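Local atomic coordinates of tail fiber protein (Pseudomonas aeruginosa, PDB entry 6CL6), a protein that forms the trimeric receptor-binding fiber of an R-type pyocin, a contractile injection system, and probably recognises the surface of target bacteria. Residues A[320-333]-A[358-372]. Numbering follows the deposited sequence.
Sequences FPTLCLGGYANQTS and GYFAQAVLSWEAFGR. With CA (calcium ion), chain I.
Arg372, the C-terminal residue, crosses Leu323 so that methyl CD2 of Leu323 lies 3.5 Å above the plane of the Arg372 guanidinium, toward its rim, and Thr322 CG2 comes within 3.6 Å of Arg372 NH1. A long, flat-ended arginine suits this place: its aliphatic part and flat face pack on Leu323 while NE is hydrogen-bonded to Leu284 O of the third subunit. Its carboxylate oxygen O accepts from Thr322 N in the carbonyl plane and from Leu323 N above it, a classic beta bulge. A second bulge sets Leu325 and Gly326 opposite Phe370. With CG between its backbone N and carbonyl carbon (chi1 64°), the Phe370 ring turns back over the neighbouring strand; Leu325 C and Gly326 N lie over one face, toward its rim, and Leu325 CB is 3.4 Å from Phe370 CE2. Gly326, lacking CB, lets the ring come so close. Strand 324-331 runs antiparallel to 363-371 in a sheet; both belong to the gp53-like tail-fiber family of the H-type lectin clan. Further along, the Tyr328 ring packs on Glu368 CB, nearly square (79°) to the carboxylate. Tyrosine suits this place because its OH donates to the anti lone pair of Glu368 OE1 at 2.6 Å, while OE2 forms a salt bridge with Arg299 of the second subunit.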
# COMPACT_ATOMS: atom_id res chain seq x y z
N PHE A 320 -57.32 -3.08 69.54
CA PHE A 320 -55.95 -2.63 69.73
C PHE A 320 -55.03 -3.84 69.53
O PHE A 320 -55.29 -4.91 70.10
CB PHE A 320 -55.74 -2.03 71.11
CG PHE A 320 -56.34 -0.66 71.27
CD1 PHE A 320 -55.75 0.46 70.68
CD2 PHE A 320 -57.49 -0.48 72.06
CE1 PHE A 320 -56.30 1.73 70.86
CE2 PHE A 320 -58.04 0.80 72.22
CZ PHE A 320 -57.45 1.89 71.63
N PRO A 321 -53.99 -3.73 68.70
CA PRO A 321 -53.12 -4.90 68.48
C PRO A 321 -52.49 -5.45 69.74
O PRO A 321 -52.35 -6.68 69.87
CB PRO A 321 -52.06 -4.36 67.51
CG PRO A 321 -52.78 -3.31 66.74
CD PRO A 321 -53.72 -2.65 67.73
N THR A 322 -52.13 -4.60 70.70
CA THR A 322 -51.46 -5.04 71.91
C THR A 322 -52.18 -4.60 73.18
O THR A 322 -52.47 -5.44 74.03
CB THR A 322 -50.01 -4.53 71.91
OG1 THR A 322 -49.33 -5.03 70.76
CG2 THR A 322 -49.27 -4.98 73.15
N LEU A 323 -52.44 -3.30 73.36
CA LEU A 323 -53.14 -2.89 74.57
C LEU A 323 -53.73 -1.50 74.41
O LEU A 323 -53.27 -0.69 73.61
CB LEU A 323 -52.22 -2.90 75.80
CG LEU A 323 -51.33 -1.68 76.04
CD1 LEU A 323 -50.60 -1.82 77.36
CD2 LEU A 323 -50.34 -1.49 74.90
N CYS A 324 -54.78 -1.24 75.18
CA CYS A 324 -55.32 0.11 75.33
C CYS A 324 -54.50 0.84 76.38
O CYS A 324 -54.26 0.30 77.47
CB CYS A 324 -56.79 0.04 75.72
SG CYS A 324 -57.49 1.62 76.11
N LEU A 325 -54.05 2.06 76.05
CA LEU A 325 -53.22 2.83 76.97
C LEU A 325 -54.00 3.79 77.87
O LEU A 325 -53.48 4.23 78.90
CB LEU A 325 -52.18 3.63 76.18
CG LEU A 325 -51.05 2.79 75.58
CD1 LEU A 325 -50.18 3.64 74.67
CD2 LEU A 325 -50.22 2.13 76.68
N GLY A 326 -55.22 4.12 77.50
CA GLY A 326 -55.99 5.06 78.30
C GLY A 326 -57.22 5.51 77.54
O GLY A 326 -57.43 5.13 76.38
N GLY A 327 -58.03 6.31 78.23
CA GLY A 327 -59.27 6.80 77.66
C GLY A 327 -59.99 7.69 78.64
O GLY A 327 -59.54 7.92 79.78
N TYR A 328 -61.12 8.23 78.17
CA TYR A 328 -62.00 9.06 78.97
C TYR A 328 -63.40 8.98 78.39
O TYR A 328 -63.59 8.51 77.26
CB TYR A 328 -61.52 10.53 79.00
CG TYR A 328 -61.82 11.25 77.72
CD1 TYR A 328 -63.06 11.82 77.49
CD2 TYR A 328 -60.85 11.35 76.72
CE1 TYR A 328 -63.34 12.45 76.32
CE2 TYR A 328 -61.12 12.01 75.55
CZ TYR A 328 -62.38 12.55 75.34
OH TYR A 328 -62.67 13.20 74.17
N ALA A 329 -64.38 9.46 79.16
CA ALA A 329 -65.73 9.62 78.67
C ALA A 329 -66.24 11.02 78.99
O ALA A 329 -65.72 11.71 79.85
CB ALA A 329 -66.68 8.59 79.31
N ASN A 330 -67.29 11.42 78.28
CA ASN A 330 -67.85 12.76 78.32
C ASN A 330 -69.38 12.71 78.24
O ASN A 330 -69.93 11.95 77.44
CB ASN A 330 -67.29 13.59 77.13
CG ASN A 330 -68.19 14.75 76.76
OD1 ASN A 330 -68.16 15.82 77.39
ND2 ASN A 330 -69.01 14.54 75.76
N GLN A 331 -70.03 13.51 79.09
CA GLN A 331 -71.48 13.65 79.06
C GLN A 331 -71.91 14.48 77.87
O GLN A 331 -71.46 15.60 77.69
CB GLN A 331 -71.98 14.32 80.36
CG GLN A 331 -71.65 13.58 81.65
CD GLN A 331 -72.58 12.40 81.90
OE1 GLN A 331 -73.57 12.22 81.18
NE2 GLN A 331 -72.27 11.59 82.93
N THR A 332 -72.82 13.93 77.06
CA THR A 332 -73.30 14.62 75.87
C THR A 332 -74.66 15.27 76.05
O THR A 332 -75.18 15.83 75.09
CB THR A 332 -73.38 13.66 74.67
OG1 THR A 332 -74.45 12.75 74.86
CG2 THR A 332 -72.08 12.89 74.51
N SER A 333 -75.24 15.21 77.25
CA SER A 333 -76.57 15.76 77.47
C SER A 333 -76.51 16.99 78.37
O SER A 333 -75.49 17.32 78.98
CB SER A 333 -77.53 14.72 78.07
OG SER A 333 -77.12 14.37 79.39
N GLY A 358 -71.93 8.59 86.25
CA GLY A 358 -72.33 9.08 87.56
C GLY A 358 -73.60 9.89 87.60
O GLY A 358 -74.08 10.19 88.68
N TYR A 359 -74.17 10.24 86.44
CA TYR A 359 -75.40 11.04 86.41
C TYR A 359 -76.60 10.14 86.73
O TYR A 359 -76.63 8.98 86.31
CB TYR A 359 -75.60 11.66 85.04
CG TYR A 359 -76.79 12.59 84.94
CD1 TYR A 359 -76.95 13.63 85.82
CD2 TYR A 359 -77.73 12.45 83.92
CE1 TYR A 359 -78.05 14.49 85.73
CE2 TYR A 359 -78.79 13.28 83.80
CZ TYR A 359 -78.96 14.31 84.72
OH TYR A 359 -80.03 15.15 84.61
N PHE A 360 -77.60 10.70 87.43
CA PHE A 360 -78.70 9.91 87.97
C PHE A 360 -79.83 9.69 86.98
O PHE A 360 -81.01 9.69 87.35
CB PHE A 360 -79.21 10.53 89.28
CG PHE A 360 -79.83 11.91 89.17
CD1 PHE A 360 -80.05 12.55 87.97
CD2 PHE A 360 -80.22 12.56 90.35
CE1 PHE A 360 -80.66 13.80 87.92
CE2 PHE A 360 -80.84 13.82 90.31
CZ PHE A 360 -81.07 14.44 89.10
N ALA A 361 -79.49 9.51 85.70
CA ALA A 361 -80.46 9.18 84.67
C ALA A 361 -79.73 8.51 83.52
O ALA A 361 -78.54 8.73 83.31
CB ALA A 361 -81.22 10.40 84.15
N GLN A 362 -80.46 7.67 82.78
CA GLN A 362 -79.92 7.13 81.53
C GLN A 362 -79.38 8.27 80.68
O GLN A 362 -80.04 9.31 80.51
CB GLN A 362 -81.02 6.38 80.77
CG GLN A 362 -80.54 5.71 79.49
CD GLN A 362 -81.57 4.79 78.86
OE1 GLN A 362 -81.63 3.59 79.17
NE2 GLN A 362 -82.40 5.34 77.98
N ALA A 363 -78.18 8.08 80.12
CA ALA A 363 -77.55 9.18 79.43
C ALA A 363 -76.56 8.65 78.41
O ALA A 363 -75.94 7.61 78.60
CB ALA A 363 -76.81 10.14 80.37
N VAL A 364 -76.42 9.39 77.33
CA VAL A 364 -75.46 9.07 76.28
C VAL A 364 -74.13 9.72 76.63
O VAL A 364 -74.07 10.93 76.84
CB VAL A 364 -75.94 9.52 74.91
CG1 VAL A 364 -74.84 9.28 73.91
CG2 VAL A 364 -77.22 8.76 74.50
N LEU A 365 -73.08 8.90 76.71
CA LEU A 365 -71.73 9.38 76.93
C LEU A 365 -70.87 9.08 75.70
O LEU A 365 -70.94 7.99 75.13
CB LEU A 365 -71.11 8.71 78.16
CG LEU A 365 -71.52 9.31 79.53
CD1 LEU A 365 -73.02 9.18 79.78
CD2 LEU A 365 -70.72 8.63 80.64
N SER A 366 -70.10 10.07 75.29
CA SER A 366 -69.08 9.82 74.27
C SER A 366 -67.78 9.44 74.97
O SER A 366 -67.61 9.64 76.18
CB SER A 366 -68.89 11.03 73.38
OG SER A 366 -68.48 12.16 74.13
N TRP A 367 -66.87 8.85 74.19
CA TRP A 367 -65.63 8.38 74.74
C TRP A 367 -64.52 8.42 73.69
O TRP A 367 -64.77 8.40 72.49
CB TRP A 367 -65.80 6.96 75.29
CG TRP A 367 -66.17 5.95 74.25
CD1 TRP A 367 -67.42 5.47 74.00
CD2 TRP A 367 -65.29 5.30 73.33
NE1 TRP A 367 -67.37 4.55 72.98
CE2 TRP A 367 -66.08 4.43 72.54
CE3 TRP A 367 -63.93 5.35 73.09
CZ2 TRP A 367 -65.54 3.64 71.53
CZ3 TRP A 367 -63.38 4.57 72.07
CH2 TRP A 367 -64.19 3.72 71.31
N GLU A 368 -63.28 8.49 74.19
CA GLU A 368 -62.09 8.34 73.38
C GLU A 368 -61.13 7.38 74.08
O GLU A 368 -61.09 7.31 75.32
CB GLU A 368 -61.38 9.68 73.17
CG GLU A 368 -61.79 10.44 71.96
CD GLU A 368 -60.83 11.60 71.68
OE1 GLU A 368 -60.97 12.67 72.32
OE2 GLU A 368 -59.92 11.42 70.85
N ALA A 369 -60.37 6.63 73.29
CA ALA A 369 -59.39 5.70 73.82
C ALA A 369 -58.17 5.72 72.90
O ALA A 369 -58.28 6.05 71.73
CB ALA A 369 -59.95 4.28 73.91
N PHE A 370 -57.01 5.39 73.47
CA PHE A 370 -55.79 5.34 72.68
C PHE A 370 -54.96 4.15 73.12
O PHE A 370 -55.09 3.64 74.23
CB PHE A 370 -55.01 6.67 72.76
CG PHE A 370 -54.50 6.99 74.14
CD1 PHE A 370 -55.34 7.60 75.07
CD2 PHE A 370 -53.19 6.70 74.50
CE1 PHE A 370 -54.88 7.90 76.34
CE2 PHE A 370 -52.72 6.99 75.77
CZ PHE A 370 -53.57 7.59 76.69
N GLY A 371 -54.10 3.69 72.21
CA GLY A 371 -53.31 2.51 72.50
C GLY A 371 -52.43 2.11 71.33
O GLY A 371 -52.07 2.95 70.50
N ARG A 372 -52.08 0.83 71.26
CA ARG A 372 -51.18 0.37 70.22
C ARG A 372 -51.40 -1.11 69.99
O ARG A 372 -52.23 -1.75 70.68
CB ARG A 372 -49.72 0.64 70.60
CG ARG A 372 -49.23 -0.12 71.84
CD ARG A 372 -47.74 0.10 72.07
NE ARG A 372 -47.32 -0.32 73.41
CZ ARG A 372 -46.84 -1.52 73.70
NH1 ARG A 372 -46.70 -2.44 72.75
NH2 ARG A 372 -46.48 -1.81 74.94
OXT ARG A 372 -50.78 -1.70 69.11
CA CA I . -75.03 10.08 90.85
O HOH W 1 -65.76 12.60 73.11
O HOH W 2 -74.94 12.88 78.91
O HOH W 3 -76.13 12.03 89.93
O HOH W 4 -72.59 10.55 90.92
O HOH W 5 -74.96 11.34 92.88
O HOH W 6 -77.28 9.68 91.84